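Local coordinates for FdxN element excision controlling factor XisI (Anabaena variabilis ATCC 29413, PDB 2NVM), which probably helps control site-specific excision of the fdxN element from cyanobacterial nitrogen-fixation genes, apparently in a complex with XisF and XisH, at residues 8-19 with 93-104; 53-61 with 71-79. All coordinates share one frame; numbering follows the deposited sequence.

Contact 1: 8-19 with 93-104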
loop_
_atom_site.group_PDB
_atom_site.type_symbol
_atom_site.label_atom_id
_atom_site.label_comp_id
_atom_site.label_asym_id
_atom_site.label_seq_id
_atom_site.Cartn_x
_atom_site.Cartn_y
_atom_site.Cartn_z
ATOM N N TYR B 8 -5.993 18.119 4.337
ATOM C CA TYR B 8 -4.878 17.333 3.771
ATOM C C TYR B 8 -5.323 15.934 3.348
ATOM O O TYR B 8 -4.901 15.463 2.293
ATOM C CB TYR B 8 -3.704 17.250 4.771
ATOM C CG TYR B 8 -2.824 18.482 4.900
ATOM C CD1 TYR B 8 -3.290 19.789 4.597
ATOM C CD2 TYR B 8 -1.531 18.366 5.457
ATOM C CE1 TYR B 8 -2.471 20.915 4.762
ATOM C CE2 TYR B 8 -0.700 19.511 5.631
ATOM C CZ TYR B 8 -1.188 20.774 5.279
ATOM O OH TYR B 8 -0.429 21.908 5.437
ATOM N N ARG B 9 -6.156 15.282 4.172
ATOM C CA ARG B 9 -6.725 13.950 3.865
ATOM C C ARG B 9 -7.566 13.998 2.593
ATOM O O ARG B 9 -7.334 13.218 1.680
ATOM C CB ARG B 9 -7.587 13.399 5.017
ATOM C CG ARG B 9 -6.806 12.890 6.210
ATOM C CD ARG B 9 -7.759 12.281 7.212
ATOM N NE ARG B 9 -7.075 11.628 8.332
ATOM C CZ ARG B 9 -6.741 12.179 9.509
ATOM N NH1 ARG B 9 -7.028 13.446 9.828
ATOM N NH2 ARG B 9 -6.118 11.414 10.415
ATOM N N HIS B 10 -8.519 14.934 2.560
ATOM C CA HIS B 10 -9.411 15.168 1.402
ATOM C C HIS B 10 -8.612 15.452 0.128
ATOM O O HIS B 10 -8.889 14.849 -0.914
ATOM C CB HIS B 10 -10.384 16.327 1.708
ATOM C CG HIS B 10 -11.267 16.731 0.559
ATOM N ND1 HIS B 10 -12.414 16.042 0.215
ATOM C CD2 HIS B 10 -11.197 17.789 -0.289
ATOM C CE1 HIS B 10 -12.996 16.642 -0.811
ATOM N NE2 HIS B 10 -12.281 17.706 -1.134
ATOM N N THR B 11 -7.608 16.329 0.249
ATOM C CA THR B 11 -6.747 16.734 -0.866
ATOM C C THR B 11 -6.002 15.551 -1.481
ATOM O O THR B 11 -6.138 15.295 -2.676
ATOM C CB THR B 11 -5.716 17.838 -0.431
ATOM O OG1 THR B 11 -6.422 18.985 0.039
ATOM C CG2 THR B 11 -4.810 18.289 -1.587
ATOM N N ILE B 12 -5.292 14.795 -0.654
ATOM C CA ILE B 12 -4.480 13.683 -1.163
ATOM C C ILE B 12 -5.366 12.498 -1.644
ATOM O O ILE B 12 -4.978 11.817 -2.589
ATOM C CB ILE B 12 -3.173 13.370 -0.270
ATOM C CG1 ILE B 12 -3.343 12.228 0.692
ATOM C CG2 ILE B 12 -2.541 14.633 0.318
ATOM C CD1 ILE B 12 -3.194 10.916 -0.036
ATOM N N GLN B 13 -6.548 12.290 -1.050
ATOM C CA GLN B 13 -7.490 11.255 -1.531
ATOM C C GLN B 13 -8.073 11.628 -2.902
ATOM O O GLN B 13 -8.191 10.767 -3.775
ATOM C CB GLN B 13 -8.599 10.977 -0.520
ATOM C CG GLN B 13 -8.053 10.252 0.700
ATOM C CD GLN B 13 -9.081 10.077 1.781
ATOM O OE1 GLN B 13 -8.964 10.663 2.868
ATOM N NE2 GLN B 13 -10.129 9.302 1.479
ATOM N N GLU B 14 -8.398 12.913 -3.077
ATOM C CA GLU B 14 -8.894 13.455 -4.338
ATOM C C GLU B 14 -7.783 13.363 -5.403
ATOM O O GLU B 14 -8.070 13.009 -6.537
ATOM C CB GLU B 14 -9.355 14.914 -4.146
ATOM C CG GLU B 14 -10.164 15.529 -5.285
ATOM C CD GLU B 14 -10.512 17.021 -5.060
ATOM O OE1 GLU B 14 -11.539 17.475 -5.620
ATOM O OE2 GLU B 14 -9.776 17.739 -4.326
ATOM N N ILE B 15 -6.529 13.665 -5.030
ATOM C CA ILE B 15 -5.380 13.588 -5.955
ATOM C C ILE B 15 -5.100 12.137 -6.412
ATOM O O ILE B 15 -5.023 11.874 -7.620
ATOM C CB ILE B 15 -4.083 14.221 -5.336
ATOM C CG1 ILE B 15 -4.191 15.749 -5.271
ATOM C CG2 ILE B 15 -2.822 13.889 -6.157
ATOM C CD1 ILE B 15 -3.120 16.393 -4.378
ATOM N N ILE B 16 -4.975 11.219 -5.451
ATOM C CA ILE B 16 -4.661 9.800 -5.746
ATOM C C ILE B 16 -5.734 9.160 -6.668
ATOM O O ILE B 16 -5.379 8.538 -7.674
ATOM C CB ILE B 16 -4.314 8.968 -4.444
ATOM C CG1 ILE B 16 -3.470 7.729 -4.802
ATOM C CG2 ILE B 16 -5.572 8.621 -3.636
ATOM C CD1 ILE B 16 -3.038 6.866 -3.606
ATOM N N LYS B 17 -7.017 9.422 -6.380
ATOM C CA LYS B 17 -8.138 8.944 -7.210
ATOM C C LYS B 17 -8.149 9.564 -8.608
ATOM O O LYS B 17 -8.511 8.869 -9.559
ATOM C CB LYS B 17 -9.500 9.172 -6.534
ATOM C CG LYS B 17 -9.723 8.310 -5.297
ATOM C CD LYS B 17 -11.052 8.647 -4.611
ATOM C CE LYS B 17 -11.252 7.833 -3.327
ATOM N NZ LYS B 17 -12.567 8.132 -2.690
ATOM N N LYS B 18 -7.759 10.845 -8.725
ATOM C CA LYS B 18 -7.695 11.562 -10.019
ATOM C C LYS B 18 -6.729 10.865 -10.966
ATOM O O LYS B 18 -7.141 10.454 -12.043
ATOM C CB LYS B 18 -7.320 13.059 -9.845
ATOM C CG LYS B 18 -7.150 13.875 -11.137
ATOM C CD LYS B 18 -7.031 15.373 -10.849
ATOM C CE LYS B 18 -6.910 16.189 -12.154
ATOM N NZ LYS B 18 -7.109 17.667 -11.984
ATOM N N TYR B 19 -5.472 10.718 -10.542
ATOM C CA TYR B 19 -4.439 10.030 -11.350
ATOM C C TYR B 19 -4.690 8.537 -11.558
ATOM O O TYR B 19 -4.266 8.005 -12.588
ATOM C CB TYR B 19 -3.016 10.295 -10.829
ATOM C CG TYR B 19 -2.595 11.722 -11.049
ATOM C CD1 TYR B 19 -2.149 12.153 -12.316
ATOM C CD2 TYR B 19 -2.667 12.664 -10.016
ATOM C CE1 TYR B 19 -1.766 13.498 -12.541
ATOM C CE2 TYR B 19 -2.293 14.003 -10.222
ATOM C CZ TYR B 19 -1.837 14.416 -11.483
ATOM O OH TYR B 19 -1.471 15.729 -11.675
ATOM N N ALA B 93 3.765 16.196 -10.967
ATOM C CA ALA B 93 2.486 16.852 -11.345
ATOM C C ALA B 93 1.532 16.924 -10.133
ATOM O O ALA B 93 0.795 17.892 -10.008
ATOM C CB ALA B 93 1.804 16.148 -12.522
ATOM N N ILE B 94 1.588 15.920 -9.244
ATOM C CA ILE B 94 0.776 15.888 -8.010
ATOM C C ILE B 94 1.138 17.000 -7.002
ATOM O O ILE B 94 0.289 17.375 -6.207
ATOM C CB ILE B 94 0.784 14.488 -7.280
ATOM C CG1 ILE B 94 2.152 14.113 -6.692
ATOM C CG2 ILE B 94 0.275 13.364 -8.216
ATOM C CD1 ILE B 94 2.081 12.789 -5.913
ATOM N N VAL B 95 2.392 17.474 -7.009
ATOM C CA VAL B 95 2.835 18.581 -6.132
ATOM C C VAL B 95 2.105 19.880 -6.490
ATOM O O VAL B 95 1.691 20.602 -5.587
ATOM C CB VAL B 95 4.378 18.777 -6.129
ATOM C CG1 VAL B 95 4.784 20.123 -5.528
ATOM C CG2 VAL B 95 5.043 17.624 -5.397
ATOM N N ASP B 96 1.956 20.149 -7.793
ATOM C CA ASP B 96 1.220 21.312 -8.296
ATOM C C ASP B 96 -0.217 21.306 -7.775
ATOM O O ASP B 96 -0.713 22.339 -7.332
ATOM C CB ASP B 96 1.210 21.364 -9.837
ATOM C CG ASP B 96 2.588 21.661 -10.432
ATOM O OD1 ASP B 96 3.228 22.651 -10.007
ATOM O OD2 ASP B 96 3.004 20.926 -11.359
ATOM N N GLU B 97 -0.848 20.129 -7.785
ATOM C CA GLU B 97 -2.220 19.981 -7.276
ATOM C C GLU B 97 -2.333 20.271 -5.772
ATOM O O GLU B 97 -3.295 20.920 -5.349
ATOM C CB GLU B 97 -2.832 18.644 -7.719
ATOM C CG GLU B 97 -2.956 18.622 -9.274
ATOM C CD GLU B 97 -3.885 17.580 -9.821
ATOM O OE1 GLU B 97 -4.037 16.515 -9.199
ATOM O OE2 GLU B 97 -4.465 17.824 -10.898
HETATM N N MSE B 98 -1.315 19.884 -5.005
HETATM C CA MSE B 98 -1.262 20.149 -3.554
HETATM C C MSE B 98 -1.083 21.646 -3.255
HETATM O O MSE B 98 -1.769 22.169 -2.377
HETATM C CB MSE B 98 -0.151 19.343 -2.872
HETATM C CG MSE B 98 -0.366 17.841 -2.903
HETATM SE SE MSE B 98 1.198 16.924 -2.242
HETATM C CE MSE B 98 0.673 15.124 -2.685
ATOM N N LEU B 99 -0.195 22.316 -4.000
ATOM C CA LEU B 99 0.042 23.770 -3.858
ATOM C C LEU B 99 -1.205 24.572 -4.242
ATOM O O LEU B 99 -1.503 25.563 -3.582
ATOM C CB LEU B 99 1.265 24.247 -4.659
ATOM C CG LEU B 99 2.611 23.614 -4.285
ATOM C CD1 LEU B 99 3.643 24.067 -5.294
ATOM C CD2 LEU B 99 3.056 23.918 -2.859
ATOM N N VAL B 100 -1.902 24.135 -5.305
ATOM C CA VAL B 100 -3.199 24.712 -5.747
ATOM C C VAL B 100 -4.304 24.475 -4.680
ATOM O O VAL B 100 -5.254 25.249 -4.604
ATOM C CB VAL B 100 -3.625 24.190 -7.166
ATOM C CG1 VAL B 100 -5.060 24.549 -7.516
ATOM C CG2 VAL B 100 -2.673 24.727 -8.220
ATOM N N ALA B 101 -4.185 23.403 -3.885
ATOM C CA ALA B 101 -5.098 23.135 -2.758
ATOM C C ALA B 101 -4.672 23.868 -1.452
ATOM O O ALA B 101 -5.206 23.558 -0.403
ATOM C CB ALA B 101 -5.235 21.616 -2.514
ATOM N N GLY B 102 -3.732 24.822 -1.505
ATOM C CA GLY B 102 -3.289 25.577 -0.325
ATOM C C GLY B 102 -2.425 24.830 0.673
ATOM O O GLY B 102 -2.388 25.198 1.847
ATOM N N ILE B 103 -1.737 23.782 0.216
ATOM C CA ILE B 103 -0.826 23.007 1.050
ATOM C C ILE B 103 0.508 23.718 0.810
ATOM O O ILE B 103 0.937 23.812 -0.351
ATOM C CB ILE B 103 -0.743 21.513 0.639
ATOM C CG1 ILE B 103 -2.141 20.878 0.661
ATOM C CG2 ILE B 103 0.225 20.741 1.568
ATOM C CD1 ILE B 103 -2.178 19.405 0.293
ATOM N N PRO B 104 1.155 24.246 1.876
ATOM C CA PRO B 104 2.447 24.916 1.674
ATOM C C PRO B 104 3.557 23.890 1.411
ATOM O O PRO B 104 3.446 22.733 1.869
ATOM C CB PRO B 104 2.671 25.652 3.001
ATOM C CG PRO B 104 2.015 24.786 3.998
ATOM C CD PRO B 104 0.789 24.236 3.305
#

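Contact 2: 53-61 with 71-79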
loop_
_atom_site.group_PDB
_atom_site.type_symbol
_atom_site.label_atom_id
_atom_site.label_comp_id
_atom_site.label_asym_id
_atom_site.label_seq_id
_atom_site.Cartn_x
_atom_site.Cartn_y
_atom_site.Cartn_z
ATOM N N ARG B 53 -5.039 5.235 9.365
ATOM C CA ARG B 53 -3.555 5.255 9.435
ATOM C C ARG B 53 -2.875 6.292 8.508
ATOM O O ARG B 53 -1.652 6.432 8.575
ATOM C CB ARG B 53 -2.996 3.857 9.161
ATOM C CG ARG B 53 -3.443 2.827 10.192
ATOM C CD ARG B 53 -2.994 1.407 9.882
ATOM N NE ARG B 53 -3.569 0.467 10.851
ATOM C CZ ARG B 53 -4.825 -0.003 10.857
ATOM N NH1 ARG B 53 -5.736 0.372 9.953
ATOM N NH2 ARG B 53 -5.198 -0.851 11.816
ATOM N N ASP B 54 -3.653 7.006 7.674
ATOM C CA ASP B 54 -3.163 8.013 6.703
ATOM C C ASP B 54 -2.128 7.440 5.731
ATOM O O ASP B 54 -1.045 8.000 5.550
ATOM C CB ASP B 54 -2.640 9.296 7.405
ATOM C CG ASP B 54 -3.734 10.154 7.996
ATOM O OD1 ASP B 54 -4.760 10.379 7.332
ATOM O OD2 ASP B 54 -3.516 10.695 9.095
ATOM N N GLN B 55 -2.477 6.292 5.158
ATOM C CA GLN B 55 -1.655 5.572 4.173
ATOM C C GLN B 55 -2.527 5.480 2.931
ATOM O O GLN B 55 -3.675 5.010 3.011
ATOM C CB GLN B 55 -1.289 4.187 4.687
ATOM C CG GLN B 55 -0.509 4.168 6.009
ATOM C CD GLN B 55 0.859 4.797 5.917
ATOM O OE1 GLN B 55 1.594 4.550 4.976
ATOM N NE2 GLN B 55 1.216 5.600 6.910
ATOM N N TYR B 56 -1.988 5.951 1.807
ATOM C CA TYR B 56 -2.693 6.040 0.519
ATOM C C TYR B 56 -1.769 5.466 -0.541
ATOM O O TYR B 56 -0.732 6.062 -0.838
ATOM C CB TYR B 56 -3.040 7.528 0.231
ATOM C CG TYR B 56 -3.765 8.175 1.399
ATOM C CD1 TYR B 56 -5.154 8.049 1.554
ATOM C CD2 TYR B 56 -3.045 8.868 2.389
ATOM C CE1 TYR B 56 -5.820 8.620 2.671
ATOM C CE2 TYR B 56 -3.702 9.449 3.502
ATOM C CZ TYR B 56 -5.075 9.313 3.645
ATOM O OH TYR B 56 -5.685 9.877 4.736
ATOM N N LEU B 57 -2.145 4.332 -1.126
ATOM C CA LEU B 57 -1.296 3.657 -2.095
ATOM C C LEU B 57 -2.020 3.121 -3.324
ATOM O O LEU B 57 -3.133 2.647 -3.240
ATOM C CB LEU B 57 -0.540 2.556 -1.355
ATOM C CG LEU B 57 0.513 1.746 -2.137
ATOM C CD1 LEU B 57 1.809 1.591 -1.344
ATOM C CD2 LEU B 57 -0.061 0.413 -2.630
ATOM N N TRP B 58 -1.334 3.222 -4.453
ATOM C CA TRP B 58 -1.755 2.755 -5.741
ATOM C C TRP B 58 -0.624 1.868 -6.245
ATOM O O TRP B 58 0.526 2.323 -6.373
ATOM C CB TRP B 58 -2.043 3.966 -6.663
ATOM C CG TRP B 58 -2.183 3.694 -8.125
ATOM C CD1 TRP B 58 -2.577 2.523 -8.711
ATOM C CD2 TRP B 58 -2.083 4.655 -9.189
ATOM N NE1 TRP B 58 -2.646 2.675 -10.066
ATOM C CE2 TRP B 58 -2.352 3.965 -10.400
ATOM C CE3 TRP B 58 -1.759 6.024 -9.244
ATOM C CZ2 TRP B 58 -2.309 4.590 -11.665
ATOM C CZ3 TRP B 58 -1.715 6.666 -10.518
ATOM C CH2 TRP B 58 -1.985 5.936 -11.711
ATOM N N LEU B 59 -0.966 0.603 -6.507
ATOM C CA LEU B 59 -0.041 -0.376 -7.054
ATOM C C LEU B 59 -0.675 -1.153 -8.181
ATOM O O LEU B 59 -1.881 -1.081 -8.375
ATOM C CB LEU B 59 0.433 -1.330 -5.947
ATOM C CG LEU B 59 -0.526 -2.223 -5.140
ATOM C CD1 LEU B 59 -1.255 -3.256 -5.950
ATOM C CD2 LEU B 59 0.303 -2.950 -4.078
ATOM N N CYS B 60 0.159 -1.865 -8.928
ATOM C CA CYS B 60 -0.293 -2.817 -9.948
ATOM C C CYS B 60 0.264 -4.193 -9.542
ATOM O O CYS B 60 1.369 -4.300 -9.004
ATOM C CB CYS B 60 0.076 -2.412 -11.368
ATOM S SG CYS B 60 1.758 -2.372 -11.700
ATOM N N CYS B 61 -0.533 -5.223 -9.757
ATOM C CA CYS B 61 -0.167 -6.575 -9.391
ATOM C C CYS B 61 -0.816 -7.606 -10.311
ATOM O O CYS B 61 -1.985 -7.459 -10.693
ATOM C CB CYS B 61 -0.552 -6.809 -7.925
ATOM S SG CYS B 61 -0.155 -8.404 -7.231
ATOM N N HIS B 71 4.225 -3.876 -8.262
ATOM C CA HIS B 71 4.863 -2.573 -8.362
ATOM C C HIS B 71 4.038 -1.400 -7.795
ATOM O O HIS B 71 2.891 -1.201 -8.171
ATOM C CB HIS B 71 5.165 -2.424 -9.889
ATOM C CG HIS B 71 5.629 -1.075 -10.319
ATOM N ND1 HIS B 71 6.824 -0.528 -9.902
ATOM C CD2 HIS B 71 5.084 -0.186 -11.178
ATOM C CE1 HIS B 71 6.973 0.664 -10.455
ATOM N NE2 HIS B 71 5.930 0.898 -11.231
ATOM N N ILE B 72 4.653 -0.630 -6.905
ATOM C CA ILE B 72 4.054 0.592 -6.314
ATOM C C ILE B 72 4.172 1.701 -7.360
ATOM O O ILE B 72 5.272 1.925 -7.876
ATOM C CB ILE B 72 4.745 0.970 -4.983
ATOM C CG1 ILE B 72 4.507 -0.166 -3.961
ATOM C CG2 ILE B 72 4.247 2.368 -4.453
ATOM C CD1 ILE B 72 5.188 0.035 -2.622
ATOM N N ILE B 73 3.028 2.337 -7.682
ATOM C CA ILE B 73 2.922 3.429 -8.663
ATOM C C ILE B 73 2.965 4.780 -7.949
ATOM O O ILE B 73 3.712 5.674 -8.338
ATOM C CB ILE B 73 1.563 3.396 -9.465
ATOM C CG1 ILE B 73 1.344 2.066 -10.196
ATOM C CG2 ILE B 73 1.473 4.558 -10.469
ATOM C CD1 ILE B 73 2.365 1.760 -11.235
ATOM N N LEU B 74 2.119 4.924 -6.924
ATOM C CA LEU B 74 1.990 6.154 -6.151
ATOM C C LEU B 74 1.721 5.796 -4.703
ATOM O O LEU B 74 0.826 4.984 -4.428
ATOM C CB LEU B 74 0.850 6.989 -6.756
ATOM C CG LEU B 74 0.568 8.455 -6.400
ATOM C CD1 LEU B 74 1.792 9.320 -6.523
ATOM C CD2 LEU B 74 -0.526 8.991 -7.334
ATOM N N TYR B 75 2.517 6.374 -3.799
ATOM C CA TYR B 75 2.411 6.122 -2.376
ATOM C C TYR B 75 2.602 7.429 -1.606
ATOM O O TYR B 75 3.640 8.086 -1.714
ATOM C CB TYR B 75 3.396 5.000 -1.939
ATOM C CG TYR B 75 3.464 4.714 -0.449
ATOM C CD1 TYR B 75 2.317 4.819 0.387
ATOM C CD2 TYR B 75 4.650 4.226 0.129
ATOM C CE1 TYR B 75 2.385 4.552 1.762
ATOM C CE2 TYR B 75 4.730 3.949 1.495
ATOM C CZ TYR B 75 3.578 4.106 2.307
ATOM O OH TYR B 75 3.609 3.831 3.646
ATOM N N LEU B 76 1.574 7.770 -0.833
ATOM C CA LEU B 76 1.521 8.974 -0.019
ATOM C C LEU B 76 1.096 8.621 1.397
ATOM O O LEU B 76 0.264 7.722 1.591
ATOM C CB LEU B 76 0.486 9.946 -0.603
ATOM C CG LEU B 76 0.590 10.318 -2.087
ATOM C CD1 LEU B 76 -0.545 11.220 -2.488
ATOM C CD2 LEU B 76 1.880 11.009 -2.383
ATOM N N GLN B 77 1.698 9.292 2.372
ATOM C CA GLN B 77 1.314 9.177 3.774
ATOM C C GLN B 77 1.365 10.552 4.468
ATOM O O GLN B 77 2.122 11.431 4.046
ATOM C CB GLN B 77 2.122 8.127 4.559
ATOM C CG GLN B 77 3.614 8.396 4.700
ATOM C CD GLN B 77 4.326 7.687 5.839
ATOM O OE1 GLN B 77 3.739 6.952 6.647
ATOM N NE2 GLN B 77 5.619 7.963 5.942
ATOM N N ILE B 78 0.529 10.721 5.495
ATOM C CA ILE B 78 0.494 11.925 6.311
ATOM C C ILE B 78 1.138 11.473 7.621
ATOM O O ILE B 78 0.642 10.538 8.255
ATOM C CB ILE B 78 -0.918 12.519 6.530
ATOM C CG1 ILE B 78 -1.656 12.710 5.181
ATOM C CG2 ILE B 78 -0.789 13.842 7.275
ATOM C CD1 ILE B 78 -3.067 13.214 5.305
ATOM N N GLN B 79 2.250 12.116 7.984
ATOM C CA GLN B 79 3.027 11.801 9.185
ATOM C C GLN B 79 3.524 13.093 9.856
ATOM O O GLN B 79 4.210 13.892 9.207
ATOM C CB GLN B 79 4.203 10.930 8.777
ATOM C CG GLN B 79 5.044 10.394 9.933
ATOM C CD GLN B 79 6.067 9.354 9.484
ATOM O OE1 GLN B 79 6.132 8.267 10.058
ATOM N NE2 GLN B 79 6.838 9.664 8.430
#

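Contact 1: 8-19 with 93-104
The helix pair that covers one face of the XisI sheet is joined here by I15, Y19 and K18 of 8-19 and by I94, E97 and M98 of 93-104, a worked example of two helices sharing an apolar seam closed by a charge pair. The axes of 8-19 and 93-100, roughly antiparallel at 144° between their N-to-C directions, approach to 10.3 Å. I15 fills the middle: its CD1 presses on CG of the selenomethionine M98 at 3.4 Å, tighter than usual for carbons, and its CG2 lies 3.8 Å from I94 CG2. Beyond it, K18 is extended throughout (chi1 177°), which carries NZ to 2.9 Å from E97 OE2; this salt bridge comes in on the syn side, 30° out of the carboxylate plane. The other oxygen, E97 OE1, rests 3.2 Å from Y19 CE2. Cut back to an alanine, E97 would probably leave the K18 ammonium without its mate and Y19 CE2 without the carboxylate beside it. At the far end a Schellman motif with G102 at positive phi ends helix 93-100 and turns I103 inward, where its CD1 meets T11 CG2 tip to tip at 3.4 Å. I103 CG2 sits over a face of the Y8 ring, 4.0 Å from CZ, while Y8 OH is hydrogen-bonded to D107 and T11 OG1 to the carbonyl of H7. On the sheet side of this seam, I12 and I94 reach L76 of strand 67-79, and M98 and I103 rest on I83 of strand 82-87, so both segments pack on the same sheet.

Contact 2: 53-61 with 71-79
W58 and L74 make the tightly packed heart of this antiparallel strand pair, an example of a classic beta bulge, in which I73 and L74 share the carbonyl of W58: its O accepts from I73 N at 2.8 Å and from L74 N at 3.1 Å. The W58 indole, its CG trans to the backbone N (chi1 166°), brings CE3 to 3.7 Å from L74 CB and turns an edge to L74 CD2. I73 CG2 lies over the indole face in the modelled conformer, but a second conformer leaves that contact doubtful. On the other sheet face L57 CD1 covers the Y75 ring, 3.6 Å from CG. There Q55 NE2 gives a straight bond to Q77 OE1 at 2.9 Å, in the carbonyl plane on a lone pair, holding the Q55 amide; Y75 OH to Q55 OE1, at 2.5 Å, is unusually short and doubtful in detail. Y75 OH also bonds R46 of the second subunit. Side chains are looser at C60 and exposed H71, where C60 SG lies at the H71 imidazole edge, although the backbones are hydrogen-bonded. Strand 44-50 flanks 55-61 and strand 82-87 flanks 67-79; Y56 and W58 pack against helix 4-23, whereas Q55, L57 and Q77 meet the second subunit.

Contacts 1 and 2 illustrate a layered design in which strands are paired locally and helices far apart in sequence then close over them. Along the chain 8-19 comes first, 53-61 and 71-79 follow, and 93-104 comes last, so the strand pair falls between the two halves of the helix pair. Their centres are about 14 Å apart, yet the layers touch: R9 NE forms a salt bridge with D54 OD1 at 2.8 Å, Q13 CG packs on Y56 CE1, and the Y19 carbonyl meets the W58 ring. The helices thus cover one sheet face, while the other meets the second subunit, consistent with the sheet serving both the core and dimer assembly.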